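Local coordinates for protein ComZ (Thermus thermophilus, PDB 6QVI) that probably acts as a pilus tip-associated DNA receptor during natural competence, carrying a beta-solenoid domain on a pseudopilin-like domain, at residues T155-V160 and Y183-L188; E175-F180 and K218-G223; S224-E229 and R255-V260; N231-G236 and C261-G266. All blocks are in the same frame, centred on the assembly; numbering follows the deposited sequence.

In the fold
All four contacts join chain separated by a loop of 20 to 40 residues and brought back alongside itself in the beta-solenoid domain. Interaction 1 lies about 15 Å from the chain centre and has no exposed residue among those touching; interactions 2 and 3, each about 25 Å out, and interaction 4 mix buried and exposed residues. Interactions 1 and 3 both reach one sheet, where strands 180-187 and 226-227 are neighbours. Interaction 2 rests on strands 172-176 and 218-221, and F180 reaches I156 of interaction 1. Chemistry differs accordingly: an arginine between two tyrosines in interaction 1, mainly backbone pairing in 2, amide and aliphatic packing in 3, and weak backbone bonds beneath one lysine chain in 4.

Interaction 1 (T155-V160 and Y183-L188); sequences TIRGGV and YNRYDL
R157 and Y183 face each other across a parallel bridge, their CA atoms 4.6 Å apart and their side chains on the same face of the sheet. The backbone bonds frame this pair: Y183 N donates to I156 O (2.9 Å), and G158 N donates to Y183 O (2.9 Å). With G158, whose positive phi suits a glycine, strand 153-157 has ended. A third bond is made by a side chain: R157 NE gives its hydrogen to R185 O at 2.9 Å, in the carbonyl plane but bent (132°), with the oxygen tilted out of the guanidinium plane. The turn at chi3 (75°) brings the arginine head round to this oxygen. Packing holds the same group from two sides, Y183 CD2 over one guanidinium face, 3.2 Å from R157 NH2, and Y186 CA over the opposite one. The Y183 ring is inclined by 59° to the guanidinium, which excludes a parallel stack. R157 NH2 also comes within 4.3 Å of R185 NE, a like-charge approach that E493, touching R157, may offset. A leucine here would probably leave R185 O without its NE donor and the Y183 ring without its cationic neighbour. Strand 153-157 runs between strands 180-187 and 491-496, parallel to both, while Y186 leans on V495 and V205 and its hydroxyl bonds to Y202 O.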
loop_
_atom_site.group_PDB
_atom_site.type_symbol
_atom_site.label_atom_id
_atom_site.label_comp_id
_atom_site.label_asym_id
_atom_site.label_seq_id
_atom_site.Cartn_x
_atom_site.Cartn_y
_atom_site.Cartn_z
ATOM N N THR A 155 -9.152 -2.399 17.276
ATOM C CA THR A 155 -10.103 -1.596 16.575
ATOM C C THR A 155 -9.202 -1.110 15.470
ATOM O O THR A 155 -8.290 -0.377 15.715
ATOM C CB THR A 155 -10.721 -0.479 17.406
ATOM O OG1 THR A 155 -10.433 0.783 16.819
ATOM C CG2 THR A 155 -10.210 -0.504 18.763
ATOM N N ILE A 156 -9.499 -1.504 14.249
ATOM C CA ILE A 156 -8.645 -1.264 13.088
ATOM C C ILE A 156 -9.410 -0.355 12.143
ATOM O O ILE A 156 -10.425 -0.767 11.557
ATOM C CB ILE A 156 -8.243 -2.560 12.358
ATOM C CG1 ILE A 156 -7.474 -3.536 13.239
ATOM C CG2 ILE A 156 -7.493 -2.268 11.062
ATOM C CD1 ILE A 156 -8.305 -4.762 13.595
ATOM N N ARG A 157 -8.922 0.870 11.955
ATOM C CA ARG A 157 -9.577 1.763 11.005
ATOM C C ARG A 157 -8.792 1.636 9.701
ATOM O O ARG A 157 -7.780 2.310 9.471
ATOM C CB ARG A 157 -9.643 3.172 11.581
ATOM C CG ARG A 157 -9.919 3.061 13.050
ATOM C CD ARG A 157 -10.484 4.285 13.679
ATOM N NE ARG A 157 -11.870 4.386 13.284
ATOM C CZ ARG A 157 -12.824 4.812 14.092
ATOM N NH1 ARG A 157 -12.517 5.168 15.332
ATOM N NH2 ARG A 157 -14.079 4.874 13.665
ATOM N N GLY A 158 -9.268 0.731 8.845
ATOM C CA GLY A 158 -8.596 0.397 7.608
ATOM C C GLY A 158 -8.690 -1.087 7.302
ATOM O O GLY A 158 -9.306 -1.851 8.057
ATOM N N GLY A 159 -8.097 -1.542 6.200
ATOM C CA GLY A 159 -8.229 -2.934 5.847
ATOM C C GLY A 159 -7.325 -3.803 6.672
ATOM O O GLY A 159 -6.406 -3.315 7.335
ATOM N N VAL A 160 -7.582 -5.094 6.631
ATOM C CA VAL A 160 -6.716 -6.069 7.236
ATOM C C VAL A 160 -6.583 -7.210 6.246
ATOM O O VAL A 160 -7.539 -7.808 5.892
ATOM C CB VAL A 160 -7.129 -6.587 8.623
ATOM C CG1 VAL A 160 -8.175 -5.759 9.289
ATOM C CG2 VAL A 160 -7.535 -8.021 8.582
ATOM N N TYR A 183 -13.192 -0.623 10.879
ATOM C CA TYR A 183 -13.966 0.488 10.358
ATOM C C TYR A 183 -13.336 1.044 9.093
ATOM O O TYR A 183 -12.146 0.844 8.817
ATOM C CB TYR A 183 -14.090 1.579 11.426
ATOM C CG TYR A 183 -14.744 1.103 12.709
ATOM C CD1 TYR A 183 -15.605 0.008 12.699
ATOM C CD2 TYR A 183 -14.480 1.730 13.938
ATOM C CE1 TYR A 183 -16.220 -0.432 13.859
ATOM C CE2 TYR A 183 -15.084 1.283 15.118
ATOM C CZ TYR A 183 -15.946 0.201 15.066
ATOM O OH TYR A 183 -16.567 -0.267 16.196
ATOM N N ASN A 184 -14.140 1.813 8.356
ATOM C CA ASN A 184 -13.695 2.380 7.089
ATOM C C ASN A 184 -13.711 3.897 7.123
ATOM O O ASN A 184 -13.825 4.560 6.087
ATOM C CB ASN A 184 -14.473 1.834 5.898
ATOM C CG ASN A 184 -13.888 2.315 4.601
ATOM O OD1 ASN A 184 -12.881 1.783 4.129
ATOM N ND2 ASN A 184 -14.515 3.332 4.007
ATOM N N ARG A 185 -13.612 4.455 8.316
ATOM C CA ARG A 185 -13.336 5.872 8.442
ATOM C C ARG A 185 -12.683 6.120 9.790
ATOM O O ARG A 185 -12.673 5.256 10.673
ATOM C CB ARG A 185 -14.628 6.670 8.257
ATOM C CG ARG A 185 -15.786 6.082 9.042
ATOM C CD ARG A 185 -16.677 7.128 9.652
ATOM N NE ARG A 185 -16.140 7.546 10.942
ATOM C CZ ARG A 185 -16.219 8.785 11.406
ATOM N NH1 ARG A 185 -16.817 9.724 10.675
ATOM N NH2 ARG A 185 -15.700 9.084 12.591
ATOM N N TYR A 186 -12.120 7.318 9.923
ATOM C CA TYR A 186 -11.475 7.768 11.144
ATOM C C TYR A 186 -11.636 9.280 11.171
ATOM O O TYR A 186 -11.873 9.912 10.143
ATOM C CB TYR A 186 -9.991 7.350 11.254
ATOM C CG TYR A 186 -9.056 8.047 10.285
ATOM C CD1 TYR A 186 -8.456 7.356 9.248
ATOM C CD2 TYR A 186 -8.765 9.404 10.412
ATOM C CE1 TYR A 186 -7.605 8.000 8.352
ATOM C CE2 TYR A 186 -7.940 10.050 9.523
ATOM C CZ TYR A 186 -7.352 9.351 8.500
ATOM O OH TYR A 186 -6.514 10.024 7.634
ATOM N N ASP A 187 -11.515 9.859 12.353
ATOM C CA ASP A 187 -11.321 11.299 12.444
ATOM C C ASP A 187 -10.392 11.592 13.613
ATOM O O ASP A 187 -10.656 11.142 14.729
ATOM C CB ASP A 187 -12.684 12.001 12.547
ATOM C CG ASP A 187 -12.575 13.444 12.955
ATOM O OD1 ASP A 187 -12.667 14.324 12.062
ATOM O OD2 ASP A 187 -12.369 13.682 14.165
ATOM N N LEU A 188 -9.329 12.372 13.361
ATOM C CA LEU A 188 -8.219 12.490 14.303
ATOM C C LEU A 188 -8.473 13.505 15.397
ATOM O O LEU A 188 -7.607 13.685 16.264
ATOM C CB LEU A 188 -6.921 12.906 13.612
#

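Interaction 2 (E175-F180 and K218-G223); sequences EANGNF and KISVGG
The flat carboxamide of N177 lies alongside the backbone of G222, with N177 CG 4.2 Å from G222 CA and N177 CB 4.1 Å from the same atom. Its first torsion (-55°) sets CG beside the backbone N, which puts the amide against G222. The other flat groups are the two peptides flanking A176, and these hydrogen-bond to segment 218-223: A176 N donates to S220 O (3.2 Å, N-H...O 137°), and G222 N donates to A176 O (2.7 Å, 161°). A176 O is also approached by V221 CA in a CA-H...O contact of 3.2 Å. This alternation of donor and acceptor is the parallel register, pairing E175 with S220 on one face and A176 with V221 on the other. Beyond it N177 and G222 draw together, their CA atoms 3.7 Å apart. Strand 218-221 is the middle member of a three-stranded parallel sheet, between 172-176 and 246-247; I219 bonds through its backbone to D245 and T247, and its side chain packs on L212 and V214 of strand 212-214.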
loop_
_atom_site.group_PDB
_atom_site.type_symbol
_atom_site.label_atom_id
_atom_site.label_comp_id
_atom_site.label_asym_id
_atom_site.label_seq_id
_atom_site.Cartn_x
_atom_site.Cartn_y
_atom_site.Cartn_z
ATOM N N GLU A 175 -10.688 -15.775 14.443
ATOM C CA GLU A 175 -11.837 -16.258 15.215
ATOM C C GLU A 175 -12.309 -15.136 16.131
ATOM O O GLU A 175 -12.107 -15.169 17.341
ATOM C CB GLU A 175 -11.503 -17.540 16.022
ATOM C CG GLU A 175 -11.022 -18.735 15.207
ATOM C CD GLU A 175 -11.497 -20.087 15.765
ATOM O OE1 GLU A 175 -12.644 -20.176 16.265
ATOM O OE2 GLU A 175 -10.712 -21.063 15.703
ATOM N N ALA A 176 -12.875 -14.098 15.532
ATOM C CA ALA A 176 -13.285 -12.920 16.283
ATOM C C ALA A 176 -14.723 -13.127 16.732
ATOM O O ALA A 176 -15.607 -13.387 15.906
ATOM C CB ALA A 176 -13.156 -11.649 15.450
ATOM N N ASN A 177 -14.956 -13.018 18.040
ATOM C CA ASN A 177 -16.275 -13.224 18.630
ATOM C C ASN A 177 -16.523 -12.097 19.636
ATOM O O ASN A 177 -16.713 -12.319 20.824
ATOM C CB ASN A 177 -16.332 -14.594 19.307
ATOM C CG ASN A 177 -15.950 -15.737 18.365
ATOM O OD1 ASN A 177 -16.359 -15.770 17.204
ATOM N ND2 ASN A 177 -15.126 -16.670 18.869
ATOM N N GLY A 178 -16.550 -10.867 19.147
ATOM C CA GLY A 178 -16.321 -9.702 19.964
ATOM C C GLY A 178 -14.910 -9.190 19.752
ATOM O O GLY A 178 -14.223 -9.565 18.803
ATOM N N ASN A 179 -14.479 -8.310 20.652
ATOM C CA ASN A 179 -13.072 -7.924 20.837
ATOM C C ASN A 179 -12.375 -7.513 19.524
ATOM O O ASN A 179 -11.143 -7.539 19.440
ATOM C CB ASN A 179 -12.281 -9.051 21.533
ATOM C CG ASN A 179 -12.523 -10.439 20.899
ATOM O OD1 ASN A 179 -13.434 -11.183 21.297
ATOM N ND2 ASN A 179 -11.677 -10.795 19.929
ATOM N N PHE A 180 -13.127 -7.112 18.499
ATOM C CA PHE A 180 -12.553 -6.832 17.185
ATOM C C PHE A 180 -13.519 -5.940 16.416
ATOM O O PHE A 180 -14.690 -6.292 16.242
ATOM C CB PHE A 180 -12.310 -8.154 16.445
ATOM C CG PHE A 180 -11.699 -8.019 15.079
ATOM C CD1 PHE A 180 -12.434 -7.601 13.979
ATOM C CD2 PHE A 180 -10.376 -8.375 14.882
ATOM C CE1 PHE A 180 -11.832 -7.514 12.707
ATOM C CE2 PHE A 180 -9.786 -8.292 13.643
ATOM C CZ PHE A 180 -10.524 -7.864 12.544
ATOM N N LYS A 218 -10.088 -19.876 6.486
ATOM C CA LYS A 218 -11.434 -19.446 6.834
ATOM C C LYS A 218 -11.379 -18.390 7.944
ATOM O O LYS A 218 -10.310 -18.057 8.454
ATOM C CB LYS A 218 -12.282 -20.647 7.245
ATOM C CG LYS A 218 -12.248 -21.792 6.252
ATOM C CD LYS A 218 -12.643 -23.080 6.918
ATOM C CE LYS A 218 -14.130 -23.162 6.977
ATOM N NZ LYS A 218 -14.640 -23.481 5.605
ATOM N N ILE A 219 -12.537 -17.816 8.267
ATOM C CA ILE A 219 -12.690 -16.858 9.354
ATOM C C ILE A 219 -14.048 -17.076 9.986
ATOM O O ILE A 219 -15.012 -17.477 9.321
ATOM C CB ILE A 219 -12.570 -15.382 8.923
ATOM C CG1 ILE A 219 -13.776 -14.952 8.085
ATOM C CG2 ILE A 219 -11.274 -15.114 8.180
ATOM C CD1 ILE A 219 -14.064 -13.490 8.180
ATOM N N SER A 220 -14.114 -16.830 11.293
ATOM C CA SER A 220 -15.350 -16.933 12.058
ATOM C C SER A 220 -15.640 -15.572 12.663
ATOM O O SER A 220 -14.724 -14.855 13.069
ATOM C CB SER A 220 -15.257 -18.004 13.160
ATOM O OG SER A 220 -16.541 -18.414 13.611
ATOM N N VAL A 221 -16.911 -15.202 12.714
ATOM C CA VAL A 221 -17.296 -13.898 13.222
ATOM C C VAL A 221 -18.467 -14.087 14.185
ATOM O O VAL A 221 -19.563 -14.504 13.774
ATOM C CB VAL A 221 -17.643 -12.930 12.084
ATOM C CG1 VAL A 221 -18.494 -11.790 12.597
ATOM C CG2 VAL A 221 -16.374 -12.406 11.460
ATOM N N GLY A 222 -18.228 -13.795 15.469
ATOM C CA GLY A 222 -19.228 -13.929 16.507
ATOM C C GLY A 222 -19.816 -12.588 16.918
ATOM O O GLY A 222 -19.530 -11.540 16.332
ATOM N N GLY A 223 -20.644 -12.633 17.963
ATOM C CA GLY A 223 -21.419 -11.465 18.334
ATOM C C GLY A 223 -20.553 -10.304 18.782
ATOM O O GLY A 223 -19.504 -10.481 19.414
#

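Interaction 3 (S224-E229 and R255-V260); sequences STQIGE and RNNKGV
I227 and V260 are joined by a single backbone bridge, CA to CA 4.8 Å, made within these segments by a nearly straight bond from I227 N to G259 O (3.3 Å, N-H...O 163°), with I227 O bonded in turn to C261 N. Just before it, K258 CA approaches T225 O at 3.3 Å in a CA-H...O contact. The segment 255-260 reaches this line through a type II turn from R255 to K258, held by a weak bond from K258 N to R255 O; N257 takes the positive-phi place of the turn. Among the side chains, Q226 leans on that turn. Its CG is anti to the backbone N (chi1 -165°) and the chain runs straight on, bringing the amide carbon CD to 3.5 Å from N257 CA. The amide planes of Q226 and N257 stand almost perpendicular (88°). The polar end has its own mate, Y183 OH, bonded to Q226 OE1. With an alanine here, Y183 would probably lose this partner and a gap would open against the turn at N257. I227 and V260 lie side by side, I227 CD1 3.6 Å from V260 CG1, and both rest on V221. On the outer side, the aliphatic part of K258 passes S224, with K258 CG 3.6 Å from S224 N. Neighbouring coils meeting in register with aliphatic residues stacked coil upon coil are characteristic of a beta-solenoid.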
loop_
_atom_site.group_PDB
_atom_site.type_symbol
_atom_site.label_atom_id
_atom_site.label_comp_id
_atom_site.label_asym_id
_atom_site.label_seq_id
_atom_site.Cartn_x
_atom_site.Cartn_y
_atom_site.Cartn_z
ATOM N N SER A 224 -21.026 -9.095 18.456
ATOM C CA SER A 224 -20.481 -7.759 18.762
ATOM C C SER A 224 -19.219 -7.432 17.964
ATOM O O SER A 224 -18.745 -6.288 18.006
ATOM C CB SER A 224 -20.207 -7.550 20.264
ATOM O OG SER A 224 -19.047 -8.244 20.682
ATOM N N THR A 225 -18.719 -8.359 17.163
ATOM C CA THR A 225 -17.663 -8.062 16.212
ATOM C C THR A 225 -18.238 -7.123 15.154
ATOM O O THR A 225 -19.446 -7.112 14.897
ATOM C CB THR A 225 -17.159 -9.361 15.586
ATOM O OG1 THR A 225 -16.425 -10.090 16.569
ATOM C CG2 THR A 225 -16.246 -9.114 14.383
ATOM N N GLN A 226 -17.396 -6.284 14.570
ATOM C CA GLN A 226 -17.943 -5.273 13.675
ATOM C C GLN A 226 -16.964 -5.086 12.515
ATOM O O GLN A 226 -15.907 -4.457 12.645
ATOM C CB GLN A 226 -18.203 -4.001 14.471
ATOM C CG GLN A 226 -19.070 -2.964 13.835
ATOM C CD GLN A 226 -19.334 -1.819 14.799
ATOM O OE1 GLN A 226 -18.930 -1.876 15.970
ATOM N NE2 GLN A 226 -20.102 -0.827 14.350
ATOM N N ILE A 227 -17.313 -5.675 11.381
ATOM C CA ILE A 227 -16.569 -5.495 10.145
ATOM C C ILE A 227 -17.403 -4.482 9.376
ATOM O O ILE A 227 -18.400 -4.817 8.748
ATOM C CB ILE A 227 -16.370 -6.807 9.396
ATOM C CG1 ILE A 227 -15.449 -7.726 10.210
ATOM C CG2 ILE A 227 -15.765 -6.541 8.050
ATOM C CD1 ILE A 227 -15.464 -9.174 9.766
ATOM N N GLY A 228 -17.034 -3.216 9.498
ATOM C CA GLY A 228 -17.789 -2.150 8.890
ATOM C C GLY A 228 -18.962 -1.778 9.771
ATOM O O GLY A 228 -19.338 -2.486 10.712
ATOM N N GLU A 229 -19.573 -0.649 9.438
ATOM C CA GLU A 229 -20.741 -0.141 10.122
ATOM C C GLU A 229 -21.899 -0.065 9.140
ATOM O O GLU A 229 -21.673 0.098 7.938
ATOM C CB GLU A 229 -20.483 1.246 10.719
ATOM C CG GLU A 229 -19.684 1.227 12.008
ATOM C CD GLU A 229 -19.214 2.605 12.428
ATOM O OE1 GLU A 229 -18.699 3.344 11.560
ATOM O OE2 GLU A 229 -19.393 2.961 13.618
ATOM N N ARG A 255 -26.472 -5.095 11.595
ATOM C CA ARG A 255 -27.043 -4.184 12.572
ATOM C C ARG A 255 -25.906 -3.462 13.297
ATOM O O ARG A 255 -24.734 -3.832 13.196
ATOM C CB ARG A 255 -27.973 -4.938 13.535
ATOM C CG ARG A 255 -27.338 -5.387 14.848
ATOM C CD ARG A 255 -28.255 -6.339 15.581
ATOM N NE ARG A 255 -28.899 -7.256 14.653
ATOM C CZ ARG A 255 -29.614 -8.311 15.026
ATOM N NH1 ARG A 255 -29.791 -8.585 16.309
ATOM N NH2 ARG A 255 -30.155 -9.096 14.106
ATOM N N ASN A 256 -26.259 -2.402 14.014
ATOM C CA ASN A 256 -25.250 -1.474 14.513
ATOM C C ASN A 256 -24.464 -2.064 15.684
ATOM O O ASN A 256 -25.056 -2.508 16.678
ATOM C CB ASN A 256 -25.907 -0.160 14.909
ATOM C CG ASN A 256 -25.215 1.021 14.287
ATOM O OD1 ASN A 256 -23.994 1.158 14.400
ATOM N ND2 ASN A 256 -25.978 1.870 13.602
ATOM N N ASN A 257 -23.133 -2.064 15.560
ATOM C CA ASN A 257 -22.276 -2.627 16.578
ATOM C C ASN A 257 -22.430 -4.168 16.559
ATOM O O ASN A 257 -22.384 -4.859 17.573
ATOM C CB ASN A 257 -22.560 -1.945 17.934
ATOM C CG ASN A 257 -22.083 -2.696 19.181
ATOM O OD1 ASN A 257 -22.897 -3.386 19.799
ATOM N ND2 ASN A 257 -20.780 -2.639 19.502
ATOM N N LYS A 258 -22.614 -4.713 15.350
ATOM C CA LYS A 258 -22.606 -6.168 15.190
ATOM C C LYS A 258 -22.458 -6.526 13.717
ATOM O O LYS A 258 -22.707 -5.709 12.820
ATOM C CB LYS A 258 -23.875 -6.821 15.758
ATOM C CG LYS A 258 -23.643 -8.258 16.194
ATOM C CD LYS A 258 -24.953 -8.944 16.519
ATOM C CE LYS A 258 -24.834 -9.851 17.749
ATOM N NZ LYS A 258 -24.425 -11.256 17.409
ATOM N N GLY A 259 -21.996 -7.760 13.479
ATOM C CA GLY A 259 -22.146 -8.392 12.169
ATOM C C GLY A 259 -21.162 -7.901 11.134
ATOM O O GLY A 259 -20.310 -7.037 11.386
ATOM N N VAL A 260 -21.293 -8.445 9.928
ATOM C CA VAL A 260 -20.434 -8.032 8.834
ATOM C C VAL A 260 -21.269 -7.146 7.907
ATOM O O VAL A 260 -22.294 -7.567 7.355
ATOM C CB VAL A 260 -19.756 -9.230 8.137
ATOM C CG1 VAL A 260 -18.942 -10.013 9.140
ATOM C CG2 VAL A 260 -20.726 -10.183 7.478
#

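Interaction 4 (N231-G236 and C261-G266); sequences NNKVKG and CTEAMG
K233 lays its aliphatic chain over C261 and T262 on the buried side, where V234 and C261 are enclosed and K233 itself gives up the most surface; K233 CD is 3.3 Å from C261 CB, and K233 CE equally far from T262 O. With CG between the backbone N and the carbonyl carbon (chi1 80°), the chain rises over segment 261-266. Beneath it V234 N donates weakly to C261 O (3.3 Å), while V234 O receives weak bonds from E263 N (3.4 Å) and, within its own inverse gamma turn around K235, from G236 N. T262 OG1 bonds to A264 O at 2.6 Å, coming from above the carbonyl plane, and G236 CA meets that same oxygen in a CA-H...O contact. The other side is looser. E263 is exposed, and its carboxylate forms no salt bridge with either lysine, K233 NZ being 4.9 Å from E263 OE1 and K235 NZ 5.5 Å from E263 OE2. E263 and K235 merely run side by side. Segment 231-236 leads into strand 237-239, which pairs in parallel with 212-214 and 265-266; A264 bonds to V237 and G236 to L212 through their backbones, while the C261-C254 disulfide closes the loop between strands 246-247 and 265-266 on itself.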
loop_
_atom_site.group_PDB
_atom_site.type_symbol
_atom_site.label_atom_id
_atom_site.label_comp_id
_atom_site.label_asym_id
_atom_site.label_seq_id
_atom_site.Cartn_x
_atom_site.Cartn_y
_atom_site.Cartn_z
ATOM N N ASN A 231 -23.772 2.305 8.375
ATOM C CA ASN A 231 -23.586 3.561 7.654
ATOM C C ASN A 231 -22.416 3.462 6.677
ATOM O O ASN A 231 -22.609 3.385 5.461
ATOM C CB ASN A 231 -23.384 4.695 8.682
ATOM C CG ASN A 231 -23.074 6.060 8.053
ATOM O OD1 ASN A 231 -22.367 6.168 7.046
ATOM N ND2 ASN A 231 -23.587 7.119 8.683
ATOM N N ASN A 232 -21.202 3.479 7.192
ATOM C CA ASN A 232 -20.002 3.415 6.367
ATOM C C ASN A 232 -19.368 2.040 6.546
ATOM O O ASN A 232 -18.780 1.760 7.598
ATOM C CB ASN A 232 -19.051 4.545 6.754
ATOM C CG ASN A 232 -17.873 4.642 5.834
ATOM O OD1 ASN A 232 -17.729 3.840 4.909
ATOM N ND2 ASN A 232 -17.063 5.678 6.023
ATOM N N LYS A 233 -19.472 1.183 5.533
ATOM C CA LYS A 233 -19.029 -0.186 5.732
ATOM C C LYS A 233 -18.035 -0.636 4.668
ATOM O O LYS A 233 -17.880 -0.042 3.597
ATOM C CB LYS A 233 -20.189 -1.169 5.761
ATOM C CG LYS A 233 -20.740 -1.565 4.408
ATOM C CD LYS A 233 -22.108 -2.217 4.632
ATOM C CE LYS A 233 -22.797 -2.717 3.381
ATOM N NZ LYS A 233 -22.988 -1.705 2.306
ATOM N N VAL A 234 -17.428 -1.779 4.967
ATOM C CA VAL A 234 -16.230 -2.199 4.293
ATOM C C VAL A 234 -16.540 -2.581 2.861
ATOM O O VAL A 234 -17.638 -3.061 2.528
ATOM C CB VAL A 234 -15.578 -3.332 5.100
ATOM C CG1 VAL A 234 -16.313 -4.673 4.902
ATOM C CG2 VAL A 234 -14.149 -3.436 4.784
ATOM N N LYS A 235 -15.566 -2.335 2.007
ATOM C CA LYS A 235 -15.730 -2.534 0.563
ATOM C C LYS A 235 -15.337 -3.951 0.162
ATOM O O LYS A 235 -14.529 -4.163 -0.729
ATOM C CB LYS A 235 -14.879 -1.509 -0.198
ATOM C CG LYS A 235 -15.429 -0.106 -0.246
ATOM C CD LYS A 235 -14.790 0.710 -1.367
ATOM C CE LYS A 235 -14.023 -0.215 -2.261
ATOM N NZ LYS A 235 -13.742 0.565 -3.508
ATOM N N GLY A 236 -15.966 -4.943 0.785
ATOM C CA GLY A 236 -15.671 -6.314 0.412
ATOM C C GLY A 236 -15.010 -7.166 1.490
ATOM O O GLY A 236 -14.216 -6.693 2.303
ATOM N N CYS A 261 -20.895 -5.868 7.838
ATOM C CA CYS A 261 -21.470 -4.892 6.923
ATOM C C CYS A 261 -20.565 -4.825 5.699
ATOM O O CYS A 261 -19.501 -4.197 5.722
ATOM C CB CYS A 261 -21.593 -3.548 7.620
ATOM S SG CYS A 261 -22.829 -3.564 8.880
ATOM N N THR A 262 -20.983 -5.481 4.624
ATOM C CA THR A 262 -20.100 -5.558 3.482
ATOM C C THR A 262 -20.911 -5.341 2.222
ATOM O O THR A 262 -22.096 -5.665 2.149
ATOM C CB THR A 262 -19.312 -6.892 3.422
ATOM O OG1 THR A 262 -18.366 -6.849 2.338
ATOM C CG2 THR A 262 -20.239 -8.117 3.254
ATOM N N GLU A 263 -20.234 -4.772 1.236
ATOM C CA GLU A 263 -20.763 -4.642 -0.106
ATOM C C GLU A 263 -20.635 -5.954 -0.856
ATOM O O GLU A 263 -21.605 -6.451 -1.435
ATOM C CB GLU A 263 -19.984 -3.556 -0.835
ATOM C CG GLU A 263 -20.139 -2.168 -0.245
ATOM C CD GLU A 263 -19.396 -1.114 -1.056
ATOM O OE1 GLU A 263 -19.635 0.093 -0.826
ATOM O OE2 GLU A 263 -18.578 -1.497 -1.925
ATOM N N ALA A 264 -19.442 -6.529 -0.861
ATOM C CA ALA A 264 -19.188 -7.779 -1.546
ATOM C C ALA A 264 -18.655 -8.806 -0.559
ATOM O O ALA A 264 -17.966 -8.467 0.408
ATOM C CB ALA A 264 -18.186 -7.579 -2.688
ATOM N N MET A 265 -18.930 -10.073 -0.846
ATOM C CA MET A 265 -18.526 -11.147 0.051
ATOM C C MET A 265 -18.335 -12.423 -0.764
ATOM O O MET A 265 -19.317 -13.064 -1.142
ATOM C CB MET A 265 -19.563 -11.350 1.137
ATOM C CG MET A 265 -19.291 -12.586 1.926
ATOM S SD MET A 265 -19.985 -12.645 3.579
ATOM C CE MET A 265 -20.834 -14.237 3.426
ATOM N N GLY A 266 -17.081 -12.746 -1.087
ATOM C CA GLY A 266 -16.763 -14.039 -1.667
ATOM C C GLY A 266 -15.421 -14.615 -1.247
ATOM O O GLY A 266 -14.928 -14.325 -0.152
#